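Local coordinates for protein dTDP-4-dehydrorhamnose reductase (PDB 2GGS) that probably catalyses the NADPH-dependent reduction of dTDP-4-dehydrorhamnose, and binds NADPH in a Rossmann-type fold, at residues H104-D112 / P124-L135; F160-L168 / L217-L227. All coordinates share one frame; numbering follows the deposited sequence.

Contact 1. Residues H104-D112 / P124-L135; sequences HISTDYVFD and PNPINYYGLSKL. With NDP (NADPH dihydro-nicotinamide-adenine-dinucleotide phosphate), chain C.
Val110 and Pro124 run alongside one another, with CG2 of Val110 3.9 Å from CB of Pro124. The other branch of Val110, CG1, points to the helix and meets CB of Leu135. With no side chain on Gly131, its CA comes within 3.4 Å of Tyr109 O in a CA-H...O contact. Farther along, Thr107 CG2 packs 3.5 Å from Lys134 CB, while the side chain of Tyr130 stands roughly perpendicular to that of Tyr109. Strand 101-107 and helix 129-141 belong to a beta-alpha-beta unit of the Rossmann-type sheet, their short segments running at 148°. Tyr130 and Lys134 have the Tyr-X-X-X-Lys spacing characteristic of short-chain dehydrogenases/reductases, and both grip the nicotinamide ribose. Lys134 CG lies over one face of the Tyr130 ring, near its rim, and bends at chi2 (-72°) and chi3 (-62°) then carry the chain on to the ribose. Its NZ donates to Ile105 O at 2.8 Å, tilted somewhat out of the carbonyl plane, and to NDP O3D at 2.9 Å, with a weak third bond to O2D. The Tyr130 hydroxyl shares a hydrogen bond of 2.8 Å with that same O2D, and water 2 joins it to Thr107 OG1. A phenylalanine here would lack the hydroxyl and would probably leave O2D and water 2 each short of a partner. Water 1 ties Ser106 OG, also bonded to Glu138, to Lys134 O and His104 NE2; His104 ND1 is hydrogen-bonded to Asn63. At the opposite end, Asn125 N donates to Val110 O at 2.8 Å.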
loop_
_atom_site.group_PDB
_atom_site.type_symbol
_atom_site.label_atom_id
_atom_site.label_comp_id
_atom_site.label_asym_id
_atom_site.label_seq_id
_atom_site.Cartn_x
_atom_site.Cartn_y
_atom_site.Cartn_z
ATOM N N HIS A 104 8.289 -6.485 0.805
ATOM C CA HIS A 104 7.779 -5.497 1.731
ATOM C C HIS A 104 7.065 -4.403 0.915
ATOM O O HIS A 104 7.601 -3.926 -0.083
ATOM C CB HIS A 104 8.931 -4.861 2.535
ATOM C CG HIS A 104 8.491 -3.658 3.298
ATOM N ND1 HIS A 104 7.613 -3.756 4.362
ATOM C CD2 HIS A 104 8.723 -2.333 3.116
ATOM C CE1 HIS A 104 7.326 -2.546 4.799
ATOM N NE2 HIS A 104 8.003 -1.662 4.079
ATOM N N ILE A 105 5.883 -3.993 1.361
ATOM C CA ILE A 105 5.125 -2.993 0.601
ATOM C C ILE A 105 5.351 -1.609 1.183
ATOM O O ILE A 105 5.268 -1.401 2.398
ATOM C CB ILE A 105 3.610 -3.335 0.562
ATOM C CG1 ILE A 105 3.361 -4.800 0.114
ATOM C CG2 ILE A 105 2.876 -2.295 -0.343
ATOM C CD1 ILE A 105 3.966 -5.195 -1.243
ATOM N N SER A 106 5.669 -0.637 0.317
ATOM C CA SER A 106 5.923 0.709 0.766
ATOM C C SER A 106 5.074 1.736 -0.006
ATOM O O SER A 106 4.092 1.376 -0.670
ATOM C CB SER A 106 7.427 1.030 0.729
ATOM O OG SER A 106 7.745 2.258 1.395
ATOM N N THR A 107 5.427 3.007 0.144
ATOM C CA THR A 107 4.517 4.111 -0.224
ATOM C C THR A 107 5.207 5.258 -0.962
ATOM O O THR A 107 6.357 5.603 -0.689
ATOM C CB THR A 107 3.761 4.657 1.042
ATOM O OG1 THR A 107 2.897 5.750 0.675
ATOM C CG2 THR A 107 4.757 5.123 2.124
ATOM N N ASP A 108 4.437 5.900 -1.848
ATOM C CA ASP A 108 4.814 7.137 -2.498
ATOM C C ASP A 108 4.981 8.319 -1.532
ATOM O O ASP A 108 5.661 9.288 -1.852
ATOM C CB ASP A 108 3.793 7.458 -3.621
ATOM C CG ASP A 108 2.374 7.679 -3.117
ATOM O OD1 ASP A 108 1.963 7.085 -2.083
ATOM O OD2 ASP A 108 1.634 8.443 -3.786
ATOM N N TYR A 109 4.381 8.228 -0.318
ATOM C CA TYR A 109 4.553 9.286 0.688
ATOM C C TYR A 109 5.948 9.290 1.345
ATOM O O TYR A 109 6.223 10.123 2.187
ATOM C CB TYR A 109 3.441 9.238 1.773
ATOM C CG TYR A 109 2.107 9.775 1.309
ATOM C CD1 TYR A 109 1.818 9.918 -0.080
ATOM C CD2 TYR A 109 1.133 10.175 2.229
ATOM C CE1 TYR A 109 0.587 10.425 -0.513
ATOM C CE2 TYR A 109 -0.118 10.676 1.793
ATOM C CZ TYR A 109 -0.372 10.793 0.424
ATOM O OH TYR A 109 -1.590 11.274 -0.041
ATOM N N VAL A 110 6.831 8.364 0.969
ATOM C CA VAL A 110 8.239 8.564 1.366
ATOM C C VAL A 110 8.899 9.731 0.628
ATOM O O VAL A 110 9.971 10.145 1.040
ATOM C CB VAL A 110 9.149 7.308 1.217
ATOM C CG1 VAL A 110 8.567 6.072 1.978
ATOM C CG2 VAL A 110 9.446 6.997 -0.272
ATOM N N PHE A 111 8.286 10.231 -0.458
ATOM C CA PHE A 111 8.866 11.375 -1.228
ATOM C C PHE A 111 8.254 12.717 -0.835
ATOM O O PHE A 111 7.116 12.759 -0.345
ATOM C CB PHE A 111 8.697 11.125 -2.733
ATOM C CG PHE A 111 9.399 9.882 -3.210
ATOM C CD1 PHE A 111 10.792 9.865 -3.339
ATOM C CD2 PHE A 111 8.672 8.721 -3.521
ATOM C CE1 PHE A 111 11.461 8.695 -3.755
ATOM C CE2 PHE A 111 9.314 7.562 -3.983
ATOM C CZ PHE A 111 10.714 7.539 -4.089
ATOM N N ASP A 112 8.999 13.809 -1.071
ATOM C CA ASP A 112 8.542 15.108 -0.568
ATOM C C ASP A 112 7.474 15.737 -1.464
ATOM O O ASP A 112 6.771 16.650 -1.050
ATOM C CB ASP A 112 9.694 16.080 -0.231
ATOM C CG ASP A 112 10.547 16.439 -1.412
ATOM O OD1 ASP A 112 10.057 16.365 -2.546
ATOM O OD2 ASP A 112 11.708 16.885 -1.181
ATOM N N PRO A 124 14.202 9.447 -1.002
ATOM C CA PRO A 124 13.067 9.745 -0.111
ATOM C C PRO A 124 13.354 10.906 0.813
ATOM O O PRO A 124 14.503 11.093 1.281
ATOM C CB PRO A 124 12.922 8.450 0.714
ATOM C CG PRO A 124 13.501 7.367 -0.189
ATOM C CD PRO A 124 14.683 8.062 -0.810
ATOM N N ASN A 125 12.310 11.696 1.060
ATOM C CA ASN A 125 12.387 12.854 1.941
ATOM C C ASN A 125 10.964 13.166 2.404
ATOM O O ASN A 125 10.369 14.173 1.994
ATOM C CB ASN A 125 13.016 14.068 1.228
ATOM C CG ASN A 125 13.349 15.214 2.195
ATOM O OD1 ASN A 125 13.604 15.003 3.378
ATOM N ND2 ASN A 125 13.369 16.428 1.676
ATOM N N PRO A 126 10.390 12.296 3.259
ATOM C CA PRO A 126 8.950 12.415 3.581
ATOM C C PRO A 126 8.609 13.693 4.340
ATOM O O PRO A 126 9.453 14.201 5.142
ATOM C CB PRO A 126 8.654 11.187 4.475
ATOM C CG PRO A 126 9.933 10.397 4.580
ATOM C CD PRO A 126 11.068 11.181 3.952
ATOM N N ILE A 127 7.397 14.204 4.109
ATOM C CA ILE A 127 6.900 15.392 4.810
ATOM C C ILE A 127 5.749 15.126 5.792
ATOM O O ILE A 127 5.129 16.061 6.324
ATOM C CB ILE A 127 6.570 16.544 3.823
ATOM C CG1 ILE A 127 5.317 16.219 2.987
ATOM C CG2 ILE A 127 7.801 16.835 2.962
ATOM C CD1 ILE A 127 4.821 17.413 2.058
ATOM N N ASN A 128 5.434 13.852 6.027
ATOM C CA ASN A 128 4.495 13.496 7.074
ATOM C C ASN A 128 4.999 12.255 7.794
ATOM O O ASN A 128 5.856 11.536 7.235
ATOM C CB ASN A 128 3.062 13.316 6.528
ATOM C CG ASN A 128 2.985 12.325 5.372
ATOM O OD1 ASN A 128 3.377 11.163 5.492
ATOM N ND2 ASN A 128 2.469 12.792 4.242
ATOM N N TYR A 129 4.493 12.006 9.008
ATOM C CA TYR A 129 5.000 10.881 9.800
ATOM C C TYR A 129 4.594 9.496 9.240
ATOM O O TYR A 129 5.317 8.517 9.433
ATOM C CB TYR A 129 4.709 11.024 11.313
ATOM C CG TYR A 129 5.651 10.096 12.034
ATOM C CD1 TYR A 129 7.017 10.401 12.106
ATOM C CD2 TYR A 129 5.211 8.857 12.523
ATOM C CE1 TYR A 129 7.931 9.501 12.697
ATOM C CE2 TYR A 129 6.136 7.945 13.106
ATOM C CZ TYR A 129 7.479 8.298 13.194
ATOM O OH TYR A 129 8.398 7.401 13.720
ATOM N N TYR A 130 3.463 9.396 8.555
ATOM C CA TYR A 130 3.140 8.152 7.891
ATOM C C TYR A 130 4.297 7.820 6.934
ATOM O O TYR A 130 4.861 6.717 6.981
ATOM C CB TYR A 130 1.816 8.269 7.112
ATOM C CG TYR A 130 1.592 7.124 6.162
ATOM C CD1 TYR A 130 1.337 5.835 6.618
ATOM C CD2 TYR A 130 1.663 7.331 4.775
ATOM C CE1 TYR A 130 1.124 4.778 5.727
ATOM C CE2 TYR A 130 1.480 6.265 3.865
ATOM C CZ TYR A 130 1.211 5.003 4.344
ATOM O OH TYR A 130 0.990 3.957 3.479
ATOM N N GLY A 131 4.652 8.789 6.090
ATOM C CA GLY A 131 5.781 8.625 5.152
ATOM C C GLY A 131 7.121 8.285 5.814
ATOM O O GLY A 131 7.856 7.390 5.372
ATOM N N LEU A 132 7.435 8.984 6.900
ATOM C CA LEU A 132 8.692 8.733 7.627
ATOM C C LEU A 132 8.692 7.352 8.274
ATOM O O LEU A 132 9.667 6.606 8.143
ATOM C CB LEU A 132 8.947 9.832 8.681
ATOM C CG LEU A 132 10.299 9.595 9.400
ATOM C CD1 LEU A 132 11.494 9.405 8.442
ATOM C CD2 LEU A 132 10.576 10.739 10.384
ATOM N N SER A 133 7.626 7.014 9.010
ATOM C CA SER A 133 7.557 5.662 9.593
ATOM C C SER A 133 7.705 4.580 8.519
ATOM O O SER A 133 8.432 3.605 8.722
ATOM C CB SER A 133 6.290 5.438 10.451
ATOM O OG SER A 133 5.113 5.579 9.684
ATOM N N LYS A 134 7.038 4.764 7.366
ATOM C CA LYS A 134 7.183 3.837 6.272
ATOM C C LYS A 134 8.602 3.822 5.726
ATOM O O LYS A 134 9.154 2.739 5.473
ATOM C CB LYS A 134 6.136 4.123 5.185
ATOM C CG LYS A 134 4.680 3.769 5.641
ATOM C CD LYS A 134 4.382 2.273 5.748
ATOM C CE LYS A 134 4.507 1.519 4.402
ATOM N NZ LYS A 134 4.245 0.061 4.533
ATOM N N LEU A 135 9.213 4.980 5.600
ATOM C CA LEU A 135 10.609 5.039 5.111
ATOM C C LEU A 135 11.541 4.297 6.063
ATOM O O LEU A 135 12.411 3.590 5.620
ATOM C CB LEU A 135 11.091 6.467 4.946
ATOM C CG LEU A 135 12.572 6.588 4.580
ATOM C CD1 LEU A 135 12.864 5.858 3.265
ATOM C CD2 LEU A 135 12.905 8.085 4.499
HETATM P PA NDP C . -5.228 -1.263 4.961
HETATM O O1A NDP C . -5.375 -0.107 5.860
HETATM O O2A NDP C . -6.467 -1.618 4.227
HETATM O O5B NDP C . -4.729 -2.550 5.731
HETATM C C5B NDP C . -3.821 -2.438 6.812
HETATM C C4B NDP C . -3.548 -3.852 7.253
HETATM O O4B NDP C . -2.521 -3.798 8.247
HETATM C C3B NDP C . -4.770 -4.556 7.820
HETATM O O3B NDP C . -4.776 -5.880 7.358
HETATM C C2B NDP C . -4.473 -4.518 9.325
HETATM O O2B NDP C . -5.075 -5.625 9.923
HETATM C C1B NDP C . -2.957 -4.649 9.296
HETATM N N9A NDP C . -2.361 -4.204 10.559
HETATM C C8A NDP C . -2.291 -2.929 11.033
HETATM N N7A NDP C . -1.683 -2.959 12.254
HETATM C C5A NDP C . -1.384 -4.240 12.531
HETATM C C6A NDP C . -0.778 -4.853 13.634
HETATM N N6A NDP C . -0.463 -4.121 14.740
HETATM N N1A NDP C . -0.653 -6.215 13.595
HETATM C C2A NDP C . -1.071 -6.999 12.527
HETATM N N3A NDP C . -1.679 -6.389 11.456
HETATM C C4A NDP C . -1.828 -5.044 11.479
HETATM O O3 NDP C . -3.960 -0.856 4.036
HETATM P PN NDP C . -3.779 -1.138 2.450
HETATM O O1N NDP C . -4.155 -2.473 2.041
HETATM O O2N NDP C . -4.404 0.058 1.841
HETATM O O5D NDP C . -2.198 -0.921 2.336
HETATM C C5D NDP C . -1.335 -2.029 2.101
HETATM C C4D NDP C . 0.129 -1.607 2.103
HETATM O O4D NDP C . 0.314 -0.656 1.080
HETATM C C3D NDP C . 0.598 -0.944 3.395
HETATM O O3D NDP C . 1.945 -1.319 3.506
HETATM C C2D NDP C . 0.495 0.533 3.107
HETATM O O2D NDP C . 1.378 1.266 3.939
HETATM C C1D NDP C . 0.910 0.528 1.615
HETATM N N1N NDP C . 0.399 1.722 0.930
HETATM C C2N NDP C . -0.923 2.035 1.094
HETATM C C3N NDP C . -1.535 3.025 0.338
HETATM C C7N NDP C . -2.984 3.316 0.563
HETATM O O7N NDP C . -3.543 4.467 -0.027
HETATM N N7N NDP C . -3.714 2.501 1.320
HETATM C C4N NDP C . -0.744 3.809 -0.693
HETATM C C5N NDP C . 0.713 3.419 -0.780
HETATM C C6N NDP C . 1.205 2.386 0.028
HETATM P P2B NDP C . -6.479 -5.497 10.800
HETATM O O1X NDP C . -6.943 -6.898 10.828
HETATM O O2X NDP C . -7.404 -4.560 10.101
HETATM O O3X NDP C . -6.171 -4.932 12.211
HETATM O O HOH W 1 7.751 1.110 3.817
HETATM O O HOH W 2 0.143 5.394 0.966
HETATM O O HOH W 3 5.805 12.811 2.079
#

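Contact 2. Residues F160-L168 / L217-L227; sequences FPIYVYKTL and LALKIKEKFNL
Tyr165 and Phe225 form a T-shaped pair: the tyrosine presents its edge to a face of the phenylalanine, with ring centroids 5.5 Å apart and planes at 87°. CE1 of Tyr165 lies over that face, and CG of Lys224 covers the opposite one. Around the tyrosine, Ile221 CD1 also comes in at the edge, close to the ring plane, while Leu227 CD1 approaches obliquely at 3.8 Å from Tyr165 CD1. The second ring, Phe160, carries CG2 of Val164 on one face, offset toward the rim. Its edge meets Leu217, CD2 to CD2 at 4.0 Å, the two side chains passing in opposing senses. This placement follows from Phe160 CG standing anti to the backbone N (chi1 -176°), which swings the ring toward the start of segment 217-227. Between the rings, Val164 uses both branches: CG2 faces Ala218 CB at 3.8 Å, and CG1 meets Ile221 CG1 at 3.5 Å. Leu168 closes the far end, with CB against Leu227 CD1 at 3.8 Å and CD1 pressed against Lys222 CB at 3.5 Å, closer than carbons usually pack. The short segments of helices 160-169 and 214-224 cross at -48°, their axes 9.5 Å apart. Both helices pack on the small parallel sheet of strands 174-177 and 231-234: Leu168 touches Val174 and Val231, and Ala218 also reaches Val231. This unit lies beside the NADPH-binding sheet, a position consistent with the substrate-binding part of extended short-chain reductases. With neither hydrogen bonds nor salt bridges between the two segments, the contact relies on the burial and close fit of apolar side chains.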
loop_
_atom_site.group_PDB
_atom_site.type_symbol
_atom_site.label_atom_id
_atom_site.label_comp_id
_atom_site.label_asym_id
_atom_site.label_seq_id
_atom_site.Cartn_x
_atom_site.Cartn_y
_atom_site.Cartn_z
ATOM N N PHE A 160 -9.310 7.223 -1.752
ATOM C CA PHE A 160 -10.000 8.413 -2.263
ATOM C C PHE A 160 -11.207 8.119 -3.188
ATOM O O PHE A 160 -12.269 8.765 -3.017
ATOM C CB PHE A 160 -8.967 9.330 -2.933
ATOM C CG PHE A 160 -9.535 10.628 -3.422
ATOM C CD1 PHE A 160 -10.056 11.550 -2.527
ATOM C CD2 PHE A 160 -9.536 10.928 -4.767
ATOM C CE1 PHE A 160 -10.588 12.774 -2.984
ATOM C CE2 PHE A 160 -10.046 12.151 -5.217
ATOM C CZ PHE A 160 -10.569 13.054 -4.330
ATOM N N PRO A 161 -11.083 7.194 -4.177
ATOM C CA PRO A 161 -12.246 7.011 -5.063
ATOM C C PRO A 161 -13.524 6.631 -4.340
ATOM O O PRO A 161 -14.602 7.058 -4.745
ATOM C CB PRO A 161 -11.814 5.874 -5.980
ATOM C CG PRO A 161 -10.306 6.043 -6.065
ATOM C CD PRO A 161 -9.950 6.351 -4.639
ATOM N N ILE A 162 -13.383 5.861 -3.264
ATOM C CA ILE A 162 -14.533 5.483 -2.455
ATOM C C ILE A 162 -15.123 6.661 -1.687
ATOM O O ILE A 162 -16.358 6.837 -1.679
ATOM C CB ILE A 162 -14.207 4.256 -1.556
ATOM C CG1 ILE A 162 -14.529 2.997 -2.346
ATOM C CG2 ILE A 162 -15.061 4.274 -0.280
ATOM C CD1 ILE A 162 -16.048 2.768 -2.502
ATOM N N TYR A 163 -14.270 7.465 -1.058
ATOM C CA TYR A 163 -14.700 8.691 -0.397
ATOM C C TYR A 163 -15.466 9.574 -1.399
ATOM O O TYR A 163 -16.540 10.080 -1.080
ATOM C CB TYR A 163 -13.518 9.452 0.189
ATOM C CG TYR A 163 -13.772 10.920 0.389
ATOM C CD1 TYR A 163 -14.539 11.395 1.477
ATOM C CD2 TYR A 163 -13.255 11.843 -0.504
ATOM C CE1 TYR A 163 -14.773 12.769 1.645
ATOM C CE2 TYR A 163 -13.474 13.198 -0.350
ATOM C CZ TYR A 163 -14.237 13.662 0.725
ATOM O OH TYR A 163 -14.422 15.035 0.822
ATOM N N VAL A 164 -14.933 9.717 -2.612
ATOM C CA VAL A 164 -15.623 10.505 -3.660
ATOM C C VAL A 164 -17.004 9.931 -3.984
ATOM O O VAL A 164 -18.009 10.669 -4.014
ATOM C CB VAL A 164 -14.811 10.586 -4.988
ATOM C CG1 VAL A 164 -15.607 11.336 -6.042
ATOM C CG2 VAL A 164 -13.486 11.311 -4.783
ATOM N N TYR A 165 -17.058 8.626 -4.251
ATOM C CA TYR A 165 -18.307 7.957 -4.676
ATOM C C TYR A 165 -19.378 8.126 -3.608
ATOM O O TYR A 165 -20.506 8.547 -3.915
ATOM C CB TYR A 165 -18.092 6.461 -4.988
ATOM C CG TYR A 165 -19.345 5.724 -5.473
ATOM C CD1 TYR A 165 -19.718 5.725 -6.820
ATOM C CD2 TYR A 165 -20.150 5.038 -4.579
ATOM C CE1 TYR A 165 -20.879 5.051 -7.258
ATOM C CE2 TYR A 165 -21.293 4.365 -4.991
ATOM C CZ TYR A 165 -21.660 4.374 -6.324
ATOM O OH TYR A 165 -22.802 3.703 -6.699
ATOM N N LYS A 166 -19.023 7.807 -2.361
ATOM C CA LYS A 166 -19.981 7.858 -1.235
ATOM C C LYS A 166 -20.417 9.285 -0.932
ATOM O O LYS A 166 -21.603 9.532 -0.732
ATOM C CB LYS A 166 -19.424 7.177 0.035
ATOM C CG LYS A 166 -18.723 5.843 -0.237
ATOM C CD LYS A 166 -18.780 4.845 0.921
ATOM C CE LYS A 166 -19.567 3.594 0.513
ATOM N NZ LYS A 166 -19.231 2.395 1.357
ATOM N N THR A 167 -19.474 10.225 -0.924
ATOM C CA THR A 167 -19.770 11.632 -0.640
ATOM C C THR A 167 -20.695 12.249 -1.708
ATOM O O THR A 167 -21.727 12.860 -1.358
ATOM C CB THR A 167 -18.468 12.443 -0.489
ATOM O OG1 THR A 167 -17.711 11.901 0.596
ATOM C CG2 THR A 167 -18.727 13.917 -0.217
ATOM N N LEU A 168 -20.334 12.079 -2.989
ATOM C CA LEU A 168 -21.098 12.688 -4.093
ATOM C C LEU A 168 -22.478 12.092 -4.246
ATOM O O LEU A 168 -23.408 12.812 -4.591
ATOM C CB LEU A 168 -20.359 12.601 -5.444
ATOM C CG LEU A 168 -19.023 13.344 -5.578
ATOM C CD1 LEU A 168 -18.460 13.204 -7.012
ATOM C CD2 LEU A 168 -19.128 14.816 -5.178
ATOM N N LEU A 217 -9.625 12.987 -10.921
ATOM C CA LEU A 217 -10.103 11.659 -10.538
ATOM C C LEU A 217 -11.521 11.713 -9.984
ATOM O O LEU A 217 -12.368 10.907 -10.362
ATOM C CB LEU A 217 -9.147 11.001 -9.528
ATOM C CG LEU A 217 -9.521 9.606 -9.013
ATOM C CD1 LEU A 217 -9.769 8.646 -10.169
ATOM C CD2 LEU A 217 -8.411 9.080 -8.139
ATOM N N ALA A 218 -11.771 12.702 -9.124
ATOM C CA ALA A 218 -13.061 12.872 -8.479
ATOM C C ALA A 218 -14.143 13.161 -9.528
ATOM O O ALA A 218 -15.211 12.568 -9.487
ATOM C CB ALA A 218 -12.981 13.990 -7.453
ATOM N N LEU A 219 -13.822 14.040 -10.480
ATOM C CA LEU A 219 -14.768 14.406 -11.539
ATOM C C LEU A 219 -15.011 13.265 -12.531
ATOM O O LEU A 219 -16.137 13.135 -13.046
ATOM C CB LEU A 219 -14.313 15.664 -12.280
ATOM C CG LEU A 219 -14.414 16.982 -11.519
ATOM C CD1 LEU A 219 -13.859 18.151 -12.325
ATOM C CD2 LEU A 219 -15.850 17.278 -11.119
ATOM N N LYS A 220 -13.977 12.457 -12.806
ATOM C CA LYS A 220 -14.152 11.240 -13.612
ATOM C C LYS A 220 -15.138 10.332 -12.935
ATOM O O LYS A 220 -16.026 9.801 -13.627
ATOM C CB LYS A 220 -12.868 10.417 -13.821
ATOM C CG LYS A 220 -11.902 10.969 -14.807
ATOM C CD LYS A 220 -10.773 9.962 -15.006
ATOM C CE LYS A 220 -11.208 8.867 -15.971
ATOM N NZ LYS A 220 -11.512 9.501 -17.295
ATOM N N ILE A 221 -15.019 10.132 -11.612
ATOM C CA ILE A 221 -15.972 9.233 -10.983
ATOM C C ILE A 221 -17.374 9.858 -10.889
ATOM O O ILE A 221 -18.360 9.152 -11.076
ATOM C CB ILE A 221 -15.527 8.477 -9.668
ATOM C CG1 ILE A 221 -16.364 8.865 -8.459
ATOM C CG2 ILE A 221 -13.996 8.332 -9.442
ATOM C CD1 ILE A 221 -16.247 7.908 -7.365
ATOM N N LYS A 222 -17.454 11.168 -10.674
ATOM C CA LYS A 222 -18.735 11.896 -10.791
ATOM C C LYS A 222 -19.387 11.683 -12.170
ATOM O O LYS A 222 -20.545 11.287 -12.237
ATOM C CB LYS A 222 -18.561 13.391 -10.490
ATOM C CG LYS A 222 -19.872 14.169 -10.317
ATOM C CD LYS A 222 -19.634 15.593 -9.942
ATOM C CE LYS A 222 -20.762 16.552 -10.397
ATOM N NZ LYS A 222 -22.107 15.962 -10.376
ATOM N N GLU A 223 -18.632 11.945 -13.244
ATOM C CA GLU A 223 -19.080 11.752 -14.638
ATOM C C GLU A 223 -19.473 10.298 -14.860
ATOM O O GLU A 223 -20.528 10.011 -15.455
ATOM C CB GLU A 223 -17.965 12.157 -15.632
ATOM C CG GLU A 223 -18.272 11.910 -17.170
ATOM C CD GLU A 223 -17.033 11.977 -18.120
ATOM O OE1 GLU A 223 -17.232 12.238 -19.318
ATOM O OE2 GLU A 223 -15.849 11.761 -17.707
ATOM N N LYS A 224 -18.643 9.378 -14.364
ATOM C CA LYS A 224 -18.857 7.943 -14.613
ATOM C C LYS A 224 -20.249 7.483 -14.173
ATOM O O LYS A 224 -20.893 6.680 -14.857
ATOM C CB LYS A 224 -17.765 7.093 -13.949
ATOM C CG LYS A 224 -17.720 5.637 -14.447
ATOM C CD LYS A 224 -16.324 5.032 -14.323
ATOM C CE LYS A 224 -16.247 3.640 -14.965
ATOM N NZ LYS A 224 -16.499 2.562 -13.969
ATOM N N PHE A 225 -20.701 8.006 -13.040
ATOM C CA PHE A 225 -21.916 7.504 -12.377
ATOM C C PHE A 225 -23.001 8.554 -12.207
ATOM O O PHE A 225 -23.937 8.373 -11.404
ATOM C CB PHE A 225 -21.532 6.889 -11.023
ATOM C CG PHE A 225 -20.470 5.836 -11.133
ATOM C CD1 PHE A 225 -20.739 4.641 -11.792
ATOM C CD2 PHE A 225 -19.189 6.037 -10.599
ATOM C CE1 PHE A 225 -19.770 3.656 -11.927
ATOM C CE2 PHE A 225 -18.204 5.049 -10.719
ATOM C CZ PHE A 225 -18.509 3.845 -11.399
ATOM N N ASN A 226 -22.883 9.636 -12.977
ATOM C CA ASN A 226 -23.802 10.792 -12.931
ATOM C C ASN A 226 -24.161 11.201 -11.526
ATOM O O ASN A 226 -25.328 11.487 -11.228
ATOM C CB ASN A 226 -25.092 10.542 -13.735
ATOM C CG ASN A 226 -24.834 9.839 -15.044
ATOM O OD1 ASN A 226 -24.332 10.429 -16.006
ATOM N ND2 ASN A 226 -25.185 8.572 -15.090
ATOM N N LEU A 227 -23.154 11.212 -10.655
ATOM C CA LEU A 227 -23.381 11.493 -9.252
ATOM C C LEU A 227 -23.685 12.964 -9.084
ATOM O O LEU A 227 -23.173 13.793 -9.841
ATOM C CB LEU A 227 -22.148 11.093 -8.421
ATOM C CG LEU A 227 -21.818 9.603 -8.296
ATOM C CD1 LEU A 227 -20.571 9.384 -7.428
ATOM C CD2 LEU A 227 -22.987 8.766 -7.722
#

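How the contacts relate
From the N terminus, the chain reaches contact 1 at the end of strand 101-107; contact 1 closes a loop of eleven residues lacking helix and strand before helix 129-141 returns along that strand. Strand 147-151 then rejoins the main sheet, and Lys158, which also bonds the NADPH, leads into helix 160-169. Contact 2 closes a much longer excursion of 48 residues, during which strand 203-206 returns to the main sheet's edge. The loops follow in series, neither nesting nor crossing. The centres of contact 1 and contact 2 are about 27 Å apart. Contact 1 ties the cofactor-binding sheet to its helix; contact 2 joins helices 160-169 and 214-224 over the small sheet of strands 174-177 and 231-234.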